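Side-chain contacts in glutathione S-transferase (Rhodospirillum rubrum F11, PDB 4O7H), which probably catalyses the conjugation of glutathione to electrophilic compounds, as a dimeric enzyme of the glutathione S-transferase family: residues R3-G8 and E39-M44; K15-L20 and L25-V30; L59-G64 and C68-E73; R151-G156 and Y161-A166. One frame throughout, in Å; residues are numbered along the deposited sequence.

Overall arrangement
Interactions 1, 2 and 3 belong to the thioredoxin-like N-terminal domain and interaction 4 to the helical C-terminal domain. The first three share one four-stranded sheet, their centres 12 to 14 Å apart: interaction 1 is built on strand 3-6, interaction 2 on edge strand 28-31 and interaction 3 on the other edge strand, 60-62. Interactions 1 and 4 are farthest apart, about 28 Å between centres. Helix 161-175 is one place where the domains meet: Lys15 NZ lies 2.7 Å from Thr165 OG1 and Cys68 O 3.0 Å from Tyr161 OH, both probable hydrogen bonds. In relatives glutathione binds on the N-terminal domain, and the start of helix 64-74 in interaction 3 is normally part of that site.

Interaction 1 of 4, residues R3-G8 and E39-M44; sequences RLYHHG and ESFLAM
The methyl end of Met44 lies over one face of the Tyr5 ring, CE being 3.9 Å from the ring centroid and 17° off its normal, displaced toward the rim, so that its nearest ring carbon is CD1 at 3.7 Å. The bend at the last torsion of Met44 (chi3 64°) turns CE over the ring, while SD comes in obliquely, 4.5 Å from the centroid of Tyr5, as a Met-aromatic contact. Phe41 makes the second approach: its edge is directed toward the face of Tyr5 in an offset edge-to-face pair, with centroids 5.9 Å apart and planes inclined by 65°. Phe41 CE1 stands 4.0 Å from Tyr5 CB, which lies in the plane of the phenyl ring. Helix 39-44 thereby packs against the thioredoxin-like sheet at strand 3-6, within the long connection that joins strand 28-31 to strand 52-54; Val52 touches both Phe41 and Met44, and Val54 touches Met44 and Tyr5. At the far end of the ring, Arg3 NH1 donates to Tyr5 OH over 3.0 Å, with the hydroxyl lying in the guanidinium plane. Replacing Tyr5 by an alanine would probably leave a gap beneath Met44 CE and deprive Arg3 NH1 of its hydroxyl acceptor. Arg3 has a second hold through NH2, which forms a salt bridge with Glu28.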
loop_
_atom_site.group_PDB
_atom_site.type_symbol
_atom_site.label_atom_id
_atom_site.label_comp_id
_atom_site.label_asym_id
_atom_site.label_seq_id
_atom_site.Cartn_x
_atom_site.Cartn_y
_atom_site.Cartn_z
ATOM N N ARG A 3 -10.446 -20.583 2.800
ATOM C CA ARG A 3 -10.609 -19.905 4.091
ATOM C C ARG A 3 -9.965 -18.535 4.064
ATOM O O ARG A 3 -8.930 -18.328 3.383
ATOM C CB ARG A 3 -9.957 -20.733 5.172
ATOM C CG ARG A 3 -9.711 -20.117 6.498
ATOM C CD ARG A 3 -8.772 -21.155 7.170
ATOM N NE ARG A 3 -9.604 -22.317 7.500
ATOM C CZ ARG A 3 -9.431 -23.057 8.568
ATOM N NH1 ARG A 3 -8.390 -22.827 9.337
ATOM N NH2 ARG A 3 -10.306 -23.999 8.866
ATOM N N LEU A 4 -10.591 -17.617 4.771
ATOM C CA LEU A 4 -10.035 -16.274 4.946
ATOM C C LEU A 4 -9.853 -15.976 6.431
ATOM O O LEU A 4 -10.819 -15.966 7.233
ATOM C CB LEU A 4 -10.973 -15.225 4.306
ATOM C CG LEU A 4 -10.392 -13.825 4.380
ATOM C CD1 LEU A 4 -9.265 -13.703 3.378
ATOM C CD2 LEU A 4 -11.456 -12.763 4.213
ATOM N N TYR A 5 -8.616 -15.743 6.821
ATOM C CA TYR A 5 -8.307 -15.215 8.126
ATOM C C TYR A 5 -8.568 -13.727 8.125
ATOM O O TYR A 5 -8.009 -12.962 7.279
ATOM C CB TYR A 5 -6.855 -15.531 8.542
ATOM C CG TYR A 5 -6.592 -16.998 8.805
ATOM C CD1 TYR A 5 -6.248 -17.860 7.770
ATOM C CD2 TYR A 5 -6.752 -17.523 10.072
ATOM C CE1 TYR A 5 -6.038 -19.202 7.986
ATOM C CE2 TYR A 5 -6.558 -18.861 10.303
ATOM C CZ TYR A 5 -6.220 -19.694 9.269
ATOM O OH TYR A 5 -5.997 -21.065 9.494
ATOM N N HIS A 6 -9.387 -13.274 9.066
ATOM C CA HIS A 6 -9.821 -11.884 9.054
ATOM C C HIS A 6 -10.078 -11.379 10.483
ATOM O O HIS A 6 -10.089 -12.159 11.454
ATOM C CB HIS A 6 -11.102 -11.731 8.215
ATOM C CG HIS A 6 -12.356 -12.068 8.957
ATOM N ND1 HIS A 6 -13.215 -11.099 9.422
ATOM C CD2 HIS A 6 -12.899 -13.257 9.299
ATOM C CE1 HIS A 6 -14.213 -11.675 10.066
ATOM N NE2 HIS A 6 -14.056 -12.987 9.996
ATOM N N HIS A 7 -10.351 -10.105 10.599
ATOM C CA HIS A 7 -11.033 -9.579 11.759
ATOM C C HIS A 7 -11.820 -8.376 11.357
ATOM O O HIS A 7 -11.516 -7.720 10.355
ATOM C CB HIS A 7 -10.139 -9.356 12.970
ATOM C CG HIS A 7 -9.086 -8.337 12.824
ATOM N ND1 HIS A 7 -9.346 -6.984 12.795
ATOM C CD2 HIS A 7 -7.733 -8.452 12.820
ATOM C CE1 HIS A 7 -8.210 -6.309 12.729
ATOM N NE2 HIS A 7 -7.213 -7.176 12.753
ATOM N N GLY A 8 -12.858 -8.089 12.118
ATOM C CA GLY A 8 -13.786 -7.032 11.754
ATOM C C GLY A 8 -13.205 -5.644 11.747
ATOM O O GLY A 8 -13.786 -4.752 11.115
ATOM N N GLU A 39 1.988 -17.761 17.571
ATOM C CA GLU A 39 3.150 -18.145 16.795
ATOM C C GLU A 39 2.742 -18.938 15.571
ATOM O O GLU A 39 3.435 -18.885 14.584
ATOM C CB GLU A 39 4.169 -18.957 17.631
ATOM C CG GLU A 39 4.798 -18.180 18.782
ATOM C CD GLU A 39 6.057 -17.390 18.424
ATOM O OE1 GLU A 39 6.360 -17.159 17.233
ATOM O OE2 GLU A 39 6.781 -16.995 19.376
ATOM N N SER A 40 1.659 -19.698 15.628
ATOM C CA SER A 40 1.239 -20.482 14.463
ATOM C C SER A 40 0.767 -19.527 13.323
ATOM O O SER A 40 1.001 -19.783 12.138
ATOM C CB SER A 40 0.160 -21.486 14.813
ATOM O OG SER A 40 0.707 -22.509 15.656
ATOM N N PHE A 41 0.100 -18.458 13.705
ATOM C CA PHE A 41 -0.367 -17.477 12.700
ATOM C C PHE A 41 0.822 -16.757 12.082
ATOM O O PHE A 41 0.885 -16.609 10.868
ATOM C CB PHE A 41 -1.375 -16.490 13.292
ATOM C CG PHE A 41 -1.927 -15.526 12.288
ATOM C CD1 PHE A 41 -2.993 -15.859 11.521
ATOM C CD2 PHE A 41 -1.358 -14.278 12.117
ATOM C CE1 PHE A 41 -3.474 -14.988 10.565
ATOM C CE2 PHE A 41 -1.867 -13.388 11.177
ATOM C CZ PHE A 41 -2.871 -13.773 10.373
ATOM N N LEU A 42 1.781 -16.361 12.917
ATOM C CA LEU A 42 2.999 -15.728 12.458
ATOM C C LEU A 42 3.783 -16.627 11.538
ATOM O O LEU A 42 4.406 -16.172 10.584
ATOM C CB LEU A 42 3.907 -15.363 13.654
ATOM C CG LEU A 42 3.615 -14.052 14.335
ATOM C CD1 LEU A 42 4.533 -13.898 15.550
ATOM C CD2 LEU A 42 3.809 -12.883 13.375
ATOM N N ALA A 43 3.783 -17.943 11.821
ATOM C CA ALA A 43 4.453 -18.874 10.946
ATOM C C ALA A 43 3.849 -18.854 9.559
ATOM O O ALA A 43 4.552 -18.988 8.591
ATOM C CB ALA A 43 4.422 -20.309 11.506
ATOM N N MET A 44 2.534 -18.696 9.477
ATOM C CA MET A 44 1.849 -18.641 8.191
ATOM C C MET A 44 2.042 -17.283 7.470
ATOM O O MET A 44 2.260 -17.247 6.246
ATOM C CB MET A 44 0.360 -18.883 8.431
ATOM C CG MET A 44 -0.489 -18.733 7.203
ATOM S SD MET A 44 -2.225 -19.047 7.515
ATOM C CE MET A 44 -2.612 -17.752 8.614
#

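Interaction 2 of 4, residues K15-L20 and L25-V30; sequences KVRVAL and LDYEAV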
loop_
_atom_site.group_PDB
_atom_site.type_symbol
_atom_site.label_atom_id
_atom_site.label_comp_id
_atom_site.label_asym_id
_atom_site.label_seq_id
_atom_site.Cartn_x
_atom_site.Cartn_y
_atom_site.Cartn_z
ATOM N N LYS A 15 -12.396 -5.649 2.800
ATOM C CA LYS A 15 -12.338 -5.593 1.342
ATOM C C LYS A 15 -12.273 -6.957 0.687
ATOM O O LYS A 15 -12.965 -7.237 -0.286
ATOM C CB LYS A 15 -11.196 -4.698 0.843
ATOM C CG LYS A 15 -10.849 -5.015 -0.613
ATOM C CD LYS A 15 -10.082 -3.942 -1.263
ATOM C CE LYS A 15 -8.757 -3.752 -0.650
ATOM N NZ LYS A 15 -8.088 -2.702 -1.456
ATOM N N VAL A 16 -11.429 -7.850 1.205
ATOM C CA VAL A 16 -11.324 -9.173 0.634
ATOM C C VAL A 16 -12.633 -9.975 0.795
ATOM O O VAL A 16 -13.070 -10.646 -0.130
ATOM C CB VAL A 16 -10.098 -9.913 1.194
ATOM C CG1 VAL A 16 -10.049 -11.345 0.680
ATOM C CG2 VAL A 16 -8.779 -9.240 0.757
ATOM N N ARG A 17 -13.298 -9.842 1.934
ATOM C CA ARG A 17 -14.549 -10.489 2.130
ATOM C C ARG A 17 -15.575 -10.029 1.071
ATOM O O ARG A 17 -16.300 -10.844 0.501
ATOM C CB ARG A 17 -15.158 -10.220 3.515
ATOM C CG ARG A 17 -14.366 -10.807 4.661
ATOM C CD ARG A 17 -15.137 -10.640 5.943
ATOM N NE ARG A 17 -16.214 -11.641 6.018
ATOM C CZ ARG A 17 -17.038 -11.728 7.068
ATOM N NH1 ARG A 17 -16.937 -10.862 8.063
ATOM N NH2 ARG A 17 -17.926 -12.719 7.141
ATOM N N VAL A 18 -15.672 -8.728 0.872
ATOM C CA VAL A 18 -16.572 -8.183 -0.160
ATOM C C VAL A 18 -16.186 -8.692 -1.541
ATOM O O VAL A 18 -17.068 -9.113 -2.346
ATOM C CB VAL A 18 -16.665 -6.658 -0.080
ATOM C CG1 VAL A 18 -17.505 -6.111 -1.259
ATOM C CG2 VAL A 18 -17.189 -6.198 1.280
ATOM N N ALA A 19 -14.889 -8.705 -1.843
ATOM C CA ALA A 19 -14.401 -9.180 -3.151
ATOM C C ALA A 19 -14.746 -10.660 -3.400
ATOM O O ALA A 19 -15.195 -11.035 -4.471
ATOM C CB ALA A 19 -12.899 -8.951 -3.251
ATOM N N LEU A 20 -14.525 -11.515 -2.401
ATOM C CA LEU A 20 -14.810 -12.913 -2.525
ATOM C C LEU A 20 -16.308 -13.107 -2.875
ATOM O O LEU A 20 -16.667 -13.901 -3.760
ATOM C CB LEU A 20 -14.472 -13.598 -1.198
ATOM C CG LEU A 20 -12.967 -13.837 -0.978
ATOM C CD1 LEU A 20 -12.748 -14.191 0.492
ATOM C CD2 LEU A 20 -12.407 -14.910 -1.900
ATOM N N LEU A 25 -17.362 -16.534 -4.720
ATOM C CA LEU A 25 -16.442 -17.521 -4.209
ATOM C C LEU A 25 -16.788 -17.861 -2.801
ATOM O O LEU A 25 -16.761 -16.999 -1.910
ATOM C CB LEU A 25 -14.992 -17.006 -4.304
ATOM C CG LEU A 25 -14.547 -16.606 -5.688
ATOM C CD1 LEU A 25 -13.183 -15.955 -5.617
ATOM C CD2 LEU A 25 -14.466 -17.878 -6.547
ATOM N N ASP A 26 -17.074 -19.125 -2.548
ATOM C CA ASP A 26 -17.389 -19.541 -1.210
ATOM C C ASP A 26 -16.096 -19.565 -0.352
ATOM O O ASP A 26 -15.035 -19.854 -0.851
ATOM C CB ASP A 26 -17.991 -20.940 -1.243
ATOM C CG ASP A 26 -19.317 -20.989 -2.003
ATOM O OD1 ASP A 26 -20.092 -20.011 -1.940
ATOM O OD2 ASP A 26 -19.568 -22.018 -2.663
ATOM N N TYR A 27 -16.235 -19.275 0.917
ATOM C CA TYR A 27 -15.129 -19.342 1.840
ATOM C C TYR A 27 -15.595 -19.457 3.274
ATOM O O TYR A 27 -16.692 -19.018 3.641
ATOM C CB TYR A 27 -14.178 -18.123 1.693
ATOM C CG TYR A 27 -14.794 -16.873 2.215
ATOM C CD1 TYR A 27 -15.753 -16.171 1.463
ATOM C CD2 TYR A 27 -14.488 -16.378 3.499
ATOM C CE1 TYR A 27 -16.323 -15.014 1.959
ATOM C CE2 TYR A 27 -15.066 -15.235 3.997
ATOM C CZ TYR A 27 -15.990 -14.549 3.243
ATOM O OH TYR A 27 -16.549 -13.435 3.767
ATOM N N GLU A 28 -14.715 -20.007 4.110
ATOM C CA GLU A 28 -14.907 -20.034 5.539
ATOM C C GLU A 28 -14.196 -18.860 6.202
ATOM O O GLU A 28 -12.968 -18.685 6.026
ATOM C CB GLU A 28 -14.347 -21.331 6.134
ATOM C CG GLU A 28 -14.469 -21.409 7.646
ATOM C CD GLU A 28 -13.870 -22.705 8.221
ATOM O OE1 GLU A 28 -13.237 -23.507 7.473
ATOM O OE2 GLU A 28 -14.017 -22.888 9.448
ATOM N N ALA A 29 -14.937 -18.041 6.909
ATOM C CA ALA A 29 -14.358 -16.891 7.604
ATOM C C ALA A 29 -13.816 -17.315 8.930
ATOM O O ALA A 29 -14.569 -17.887 9.760
ATOM C CB ALA A 29 -15.365 -15.776 7.823
ATOM N N VAL A 30 -12.526 -17.043 9.159
ATOM C CA VAL A 30 -11.869 -17.416 10.406
ATOM C C VAL A 30 -11.265 -16.195 11.086
ATOM O O VAL A 30 -10.423 -15.505 10.513
ATOM C CB VAL A 30 -10.768 -18.444 10.146
ATOM C CG1 VAL A 30 -10.090 -18.864 11.456
ATOM C CG2 VAL A 30 -11.343 -19.644 9.413
#
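Two torsions bring Arg17 and Tyr27 together: Tyr27 places CG between its backbone N and carbonyl carbon (chi1 72°), sending the ring to the helix, and Arg17 bends about its CG-CD bond (chi3 77°) to turn NE onto the phenol. Arg17 NE donates to Tyr27 OH over 2.9 Å, with an almost straight N-H...O angle of 178°. The hydroxyl lies in the guanidinium plane, whereas the ring is turned nearly perpendicular to that plane. Arg17 CB and CG also lie close to the oxygen, so that the start of the aliphatic stem touches it as well. Over one face of the guanidinium group comes Ala29 CB, 4.0 Å from Arg17 NH2. Arg17 NH1 turns to another partner, forming a salt bridge with Glu206. Leu20 covers one face of the Tyr27 ring, its CD1 3.8 Å from the centroid in a CH-pi contact. The other branch, Leu20 CD2, meets Leu25 CD1 at 3.9 Å, the two side chains crossing at about a right angle. Beside them Leu25 N donates to Leu20 O over 2.9 Å, tying the chain leaving the helix back to its last turn. All this falls within the beta-alpha-beta unit of strand 3-6, helix 11-22 and strand 28-31, where Leu4 and His6 of the first strand touch Arg17 and Leu71 of helix 64-74 packs on Leu20 and Leu25.

Interaction 3 of 4, residues L59-G64 and C68-E73; sequences LTITDG and CEYLEE
Tyr70 and Ile61 pack the final helix of the thioredoxin-like domain, 64-74, against edge strand 60-62, and a short connection through Asp63 joins these two elements. Hydrogen bonds set the start of the helix. Cys68 N donates to Gly64 O over 2.9 Å and so forms its first turn. Asp63 occupies the N-cap position, with a positive phi, 91°, where the chain turns from strand into helix; its OD2 accepts from Ala66 N, while OD1 forms a salt bridge with Arg100 of the second subunit. The helix start is thus tied to the dimer interface. The phenol of Tyr70 has its polar partner in Glu55, which is bonded to OH.

Apolar contacts make up the rest. Tyr70 holds CG anti to its backbone N (chi1 167°), which brings the ring to the strand, its side chain crossing that of Ile61 at about a right angle. Ile61 CG1 stands directly over the ring centre, 3.9 Å from the centroid and only 4° off the normal, a CH-pi contact; Ile61 CD1 reaches toward the rim, 3.9 Å from Tyr70 CD1. Ala89 of the second subunit also packs on Ile61. Leu59 points back against Tyr70, its CD2 approaching the hydroxyl end of the ring obliquely, 3.6 Å from Tyr70 OH and 3.7 Å from Tyr70 CE1.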
loop_
_atom_site.group_PDB
_atom_site.type_symbol
_atom_site.label_atom_id
_atom_site.label_comp_id
_atom_site.label_asym_id
_atom_site.label_seq_id
_atom_site.Cartn_x
_atom_site.Cartn_y
_atom_site.Cartn_z
ATOM N N LEU A 59 -2.606 -23.347 -0.813
ATOM C CA LEU A 59 -1.915 -22.157 -1.334
ATOM C C LEU A 59 -2.348 -20.986 -0.465
ATOM O O LEU A 59 -3.522 -20.753 -0.314
ATOM C CB LEU A 59 -2.237 -21.909 -2.809
ATOM C CG LEU A 59 -1.570 -20.665 -3.376
ATOM C CD1 LEU A 59 -0.046 -20.801 -3.471
ATOM C CD2 LEU A 59 -2.177 -20.314 -4.724
ATOM N N THR A 60 -1.380 -20.262 0.071
ATOM C CA THR A 60 -1.583 -19.206 1.050
ATOM C C THR A 60 -1.158 -17.864 0.463
ATOM O O THR A 60 0.016 -17.699 0.064
ATOM C CB THR A 60 -0.739 -19.490 2.277
ATOM O OG1 THR A 60 -1.159 -20.732 2.844
ATOM C CG2 THR A 60 -0.913 -18.434 3.318
ATOM N N ILE A 61 -2.118 -16.937 0.353
ATOM C CA ILE A 61 -1.894 -15.623 -0.221
ATOM C C ILE A 61 -2.078 -14.590 0.880
ATOM O O ILE A 61 -3.109 -14.553 1.574
ATOM C CB ILE A 61 -2.879 -15.336 -1.382
ATOM C CG1 ILE A 61 -3.003 -16.557 -2.342
ATOM C CG2 ILE A 61 -2.522 -14.043 -2.086
ATOM C CD1 ILE A 61 -1.751 -16.937 -3.071
ATOM N N THR A 62 -1.045 -13.765 1.056
ATOM C CA THR A 62 -0.969 -12.812 2.165
ATOM C C THR A 62 -0.907 -11.389 1.576
ATOM O O THR A 62 -0.286 -11.189 0.523
ATOM C CB THR A 62 0.323 -13.134 2.932
ATOM O OG1 THR A 62 0.240 -14.457 3.510
ATOM C CG2 THR A 62 0.606 -12.149 3.920
ATOM N N ASP A 63 -1.508 -10.428 2.259
ATOM C CA ASP A 63 -1.576 -9.014 1.917
ATOM C C ASP A 63 -2.833 -8.763 1.096
ATOM O O ASP A 63 -3.111 -9.471 0.129
ATOM C CB ASP A 63 -0.383 -8.444 1.109
ATOM C CG ASP A 63 -0.623 -7.011 0.694
ATOM O OD1 ASP A 63 -0.649 -6.140 1.573
ATOM O OD2 ASP A 63 -0.757 -6.750 -0.507
ATOM N N GLY A 64 -3.605 -7.760 1.504
ATOM C CA GLY A 64 -4.854 -7.431 0.811
ATOM C C GLY A 64 -4.675 -7.215 -0.689
ATOM O O GLY A 64 -5.477 -7.699 -1.501
ATOM N N CYS A 68 -6.168 -9.468 -3.697
ATOM C CA CYS A 68 -7.041 -8.894 -4.728
ATOM C C CYS A 68 -6.521 -9.118 -6.129
ATOM O O CYS A 68 -7.290 -9.509 -7.041
ATOM C CB CYS A 68 -7.297 -7.433 -4.434
ATOM S SG CYS A 68 -8.393 -7.181 -2.999
ATOM N N GLU A 69 -5.218 -8.968 -6.323
ATOM C CA GLU A 69 -4.662 -9.176 -7.658
ATOM C C GLU A 69 -4.693 -10.667 -7.999
ATOM O O GLU A 69 -5.008 -11.031 -9.136
ATOM C CB GLU A 69 -3.248 -8.650 -7.735
ATOM C CG GLU A 69 -3.130 -7.154 -7.545
ATOM C CD GLU A 69 -3.682 -6.369 -8.716
ATOM O OE1 GLU A 69 -3.745 -6.892 -9.841
ATOM O OE2 GLU A 69 -4.052 -5.221 -8.458
ATOM N N TYR A 70 -4.434 -11.526 -7.012
ATOM C CA TYR A 70 -4.515 -12.972 -7.184
ATOM C C TYR A 70 -5.940 -13.340 -7.565
ATOM O O TYR A 70 -6.154 -14.150 -8.498
ATOM C CB TYR A 70 -4.137 -13.662 -5.880
ATOM C CG TYR A 70 -4.470 -15.132 -5.849
ATOM C CD1 TYR A 70 -3.598 -16.079 -6.381
ATOM C CD2 TYR A 70 -5.655 -15.568 -5.273
ATOM C CE1 TYR A 70 -3.908 -17.462 -6.335
ATOM C CE2 TYR A 70 -5.960 -16.945 -5.243
ATOM C CZ TYR A 70 -5.110 -17.856 -5.781
ATOM O OH TYR A 70 -5.434 -19.236 -5.758
ATOM N N LEU A 71 -6.934 -12.803 -6.879
ATOM C CA LEU A 71 -8.342 -13.155 -7.215
ATOM C C LEU A 71 -8.683 -12.790 -8.660
ATOM O O LEU A 71 -9.396 -13.550 -9.344
ATOM C CB LEU A 71 -9.356 -12.562 -6.250
ATOM C CG LEU A 71 -9.292 -13.027 -4.808
ATOM C CD1 LEU A 71 -10.273 -12.211 -3.988
ATOM C CD2 LEU A 71 -9.524 -14.554 -4.693
ATOM N N GLU A 72 -8.173 -11.658 -9.142
ATOM C CA GLU A 72 -8.497 -11.231 -10.494
ATOM C C GLU A 72 -7.774 -12.127 -11.510
ATOM O O GLU A 72 -8.279 -12.354 -12.623
ATOM C CB GLU A 72 -8.158 -9.740 -10.675
ATOM C CG GLU A 72 -8.612 -9.128 -11.995
ATOM C CD GLU A 72 -10.061 -8.683 -12.029
ATOM O OE1 GLU A 72 -10.837 -8.916 -11.068
ATOM O OE2 GLU A 72 -10.409 -8.045 -13.089
ATOM N N GLU A 73 -6.624 -12.657 -11.148
ATOM C CA GLU A 73 -5.840 -13.540 -12.035
ATOM C C GLU A 73 -6.473 -14.916 -12.121
ATOM O O GLU A 73 -6.540 -15.524 -13.219
ATOM C CB GLU A 73 -4.391 -13.659 -11.547
ATOM C CG GLU A 73 -3.578 -12.401 -11.798
ATOM C CD GLU A 73 -2.225 -12.393 -11.114
ATOM O OE1 GLU A 73 -1.757 -13.453 -10.659
ATOM O OE2 GLU A 73 -1.634 -11.292 -11.105
#

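Interaction 4 of 4, residues R151-G156 and Y161-A166; sequences RRWLAG and YADITA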
loop_
_atom_site.group_PDB
_atom_site.type_symbol
_atom_site.label_atom_id
_atom_site.label_comp_id
_atom_site.label_asym_id
_atom_site.label_seq_id
_atom_site.Cartn_x
_atom_site.Cartn_y
_atom_site.Cartn_z
ATOM N N ARG A 151 -19.346 9.962 -12.730
ATOM C CA ARG A 151 -19.153 8.584 -13.131
ATOM C C ARG A 151 -20.209 7.699 -12.518
ATOM O O ARG A 151 -20.814 8.070 -11.532
ATOM C CB ARG A 151 -17.784 8.133 -12.606
ATOM C CG ARG A 151 -16.604 8.897 -13.114
ATOM C CD ARG A 151 -15.361 8.523 -12.330
ATOM N NE ARG A 151 -14.180 9.199 -12.843
ATOM C CZ ARG A 151 -12.932 8.944 -12.477
ATOM N NH1 ARG A 151 -11.938 9.641 -12.991
ATOM N NH2 ARG A 151 -12.658 7.970 -11.626
ATOM N N ARG A 152 -20.411 6.527 -13.089
ATOM C CA ARG A 152 -21.386 5.589 -12.600
ATOM C C ARG A 152 -20.947 5.042 -11.233
ATOM O O ARG A 152 -21.741 4.955 -10.302
ATOM C CB ARG A 152 -21.517 4.468 -13.615
ATOM C CG ARG A 152 -22.615 3.488 -13.343
ATOM C CD ARG A 152 -22.523 2.385 -14.383
ATOM N NE ARG A 152 -23.680 1.511 -14.384
ATOM C CZ ARG A 152 -24.921 1.962 -14.474
ATOM N NH1 ARG A 152 -25.132 3.271 -14.530
ATOM N NH2 ARG A 152 -25.941 1.125 -14.482
ATOM N N TRP A 153 -19.675 4.693 -11.147
ATOM C CA TRP A 153 -19.069 4.147 -9.933
ATOM C C TRP A 153 -17.742 4.905 -9.763
ATOM O O TRP A 153 -17.341 5.695 -10.614
ATOM C CB TRP A 153 -18.841 2.644 -10.073
ATOM C CG TRP A 153 -20.085 1.844 -10.118
ATOM C CD1 TRP A 153 -20.681 1.316 -11.240
ATOM C CD2 TRP A 153 -20.900 1.446 -9.017
ATOM N NE1 TRP A 153 -21.826 0.637 -10.890
ATOM C CE2 TRP A 153 -21.981 0.690 -9.540
ATOM C CE3 TRP A 153 -20.849 1.678 -7.643
ATOM C CZ2 TRP A 153 -22.987 0.145 -8.725
ATOM C CZ3 TRP A 153 -21.835 1.149 -6.847
ATOM C CH2 TRP A 153 -22.903 0.404 -7.391
ATOM N N LEU A 154 -16.990 4.689 -8.677
ATOM C CA LEU A 154 -15.872 5.630 -8.394
ATOM C C LEU A 154 -14.785 5.679 -9.466
ATOM O O LEU A 154 -14.202 6.722 -9.701
ATOM C CB LEU A 154 -15.130 5.293 -7.101
ATOM C CG LEU A 154 -15.819 5.528 -5.783
ATOM C CD1 LEU A 154 -14.806 5.227 -4.668
ATOM C CD2 LEU A 154 -16.274 6.968 -5.686
ATOM N N ALA A 155 -14.531 4.551 -10.113
ATOM C CA ALA A 155 -13.468 4.441 -11.112
ATOM C C ALA A 155 -13.968 4.420 -12.523
ATOM O O ALA A 155 -13.152 4.298 -13.458
ATOM C CB ALA A 155 -12.612 3.201 -10.863
ATOM N N GLY A 156 -15.273 4.521 -12.714
ATOM C CA GLY A 156 -15.887 4.510 -14.056
ATOM C C GLY A 156 -17.181 3.727 -14.144
ATOM O O GLY A 156 -18.042 3.814 -13.279
ATOM N N TYR A 161 -12.670 -2.617 -7.412
ATOM C CA TYR A 161 -11.969 -2.597 -6.132
ATOM C C TYR A 161 -11.949 -1.155 -5.586
ATOM O O TYR A 161 -11.801 -0.934 -4.395
ATOM C CB TYR A 161 -10.545 -3.096 -6.286
ATOM C CG TYR A 161 -10.439 -4.588 -6.373
ATOM C CD1 TYR A 161 -10.958 -5.379 -5.366
ATOM C CD2 TYR A 161 -9.803 -5.207 -7.406
ATOM C CE1 TYR A 161 -10.832 -6.733 -5.422
ATOM C CE2 TYR A 161 -9.670 -6.570 -7.445
ATOM C CZ TYR A 161 -10.231 -7.325 -6.473
ATOM O OH TYR A 161 -10.098 -8.684 -6.542
ATOM N N ALA A 162 -12.059 -0.135 -6.423
ATOM C CA ALA A 162 -12.101 1.219 -5.873
ATOM C C ALA A 162 -13.270 1.450 -4.978
ATOM O O ALA A 162 -13.145 2.011 -3.849
ATOM C CB ALA A 162 -12.105 2.239 -7.008
ATOM N N ASP A 163 -14.459 1.094 -5.456
ATOM C CA ASP A 163 -15.666 1.236 -4.639
ATOM C C ASP A 163 -15.591 0.356 -3.389
ATOM O O ASP A 163 -15.937 0.782 -2.275
ATOM C CB ASP A 163 -16.894 0.798 -5.435
ATOM C CG ASP A 163 -17.046 1.545 -6.728
ATOM O OD1 ASP A 163 -17.674 2.640 -6.709
ATOM O OD2 ASP A 163 -16.527 1.026 -7.763
ATOM N N ILE A 164 -15.068 -0.862 -3.568
ATOM C CA ILE A 164 -15.021 -1.788 -2.435
ATOM C C ILE A 164 -14.098 -1.241 -1.338
ATOM O O ILE A 164 -14.446 -1.205 -0.157
ATOM C CB ILE A 164 -14.576 -3.151 -2.871
ATOM C CG1 ILE A 164 -15.639 -3.786 -3.802
ATOM C CG2 ILE A 164 -14.430 -4.066 -1.673
ATOM C CD1 ILE A 164 -15.118 -5.018 -4.473
ATOM N N THR A 165 -12.925 -0.775 -1.741
ATOM C CA THR A 165 -11.927 -0.261 -0.802
ATOM C C THR A 165 -12.488 0.965 -0.040
ATOM O O THR A 165 -12.474 0.999 1.186
ATOM C CB THR A 165 -10.612 0.083 -1.534
ATOM O OG1 THR A 165 -10.147 -1.079 -2.264
ATOM C CG2 THR A 165 -9.551 0.534 -0.520
ATOM N N ALA A 166 -13.004 1.938 -0.787
ATOM C CA ALA A 166 -13.534 3.151 -0.188
ATOM C C ALA A 166 -14.706 2.827 0.793
ATOM O O ALA A 166 -14.749 3.346 1.940
ATOM C CB ALA A 166 -14.018 4.123 -1.267
HETATM O O HOH W 1 -15.438 1.705 -10.012
#
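Leu154 CD1 meets Ala166 CB at 3.7 Å and also packs on the backbone oxygen of Ala162, while Ala155 CB abuts Ala162 CB at 4.0 Å. Leu154 and Ala155 are the middle residues of the type I turn Trp153-Gly156, which lies against the first turns of helix 161-175 in the C-terminal domain. Farther out, the carboxylate of Asp163 takes over. Its OD1 accepts from Leu154 N over 2.9 Å on the syn side, 25° out of the carboxylate plane, and also from Trp190 NE1. The edge of the Trp153 ring adds CE3 3.4 Å from Asp163 OD1. OD2 accepts from Thr160 N, the aspartate half of the N-capping box familiar in glutathione S-transferases, and from a water 2.6 Å away that bridges to Ala155 N. An alanine in place of Asp163 would probably leave Leu154 N and Trp190 NE1 without their acceptor, the turn then held to the helix mainly by apolar contacts. With four donors and a helix N-terminus around it, the buried carboxylate is likely to remain ionised.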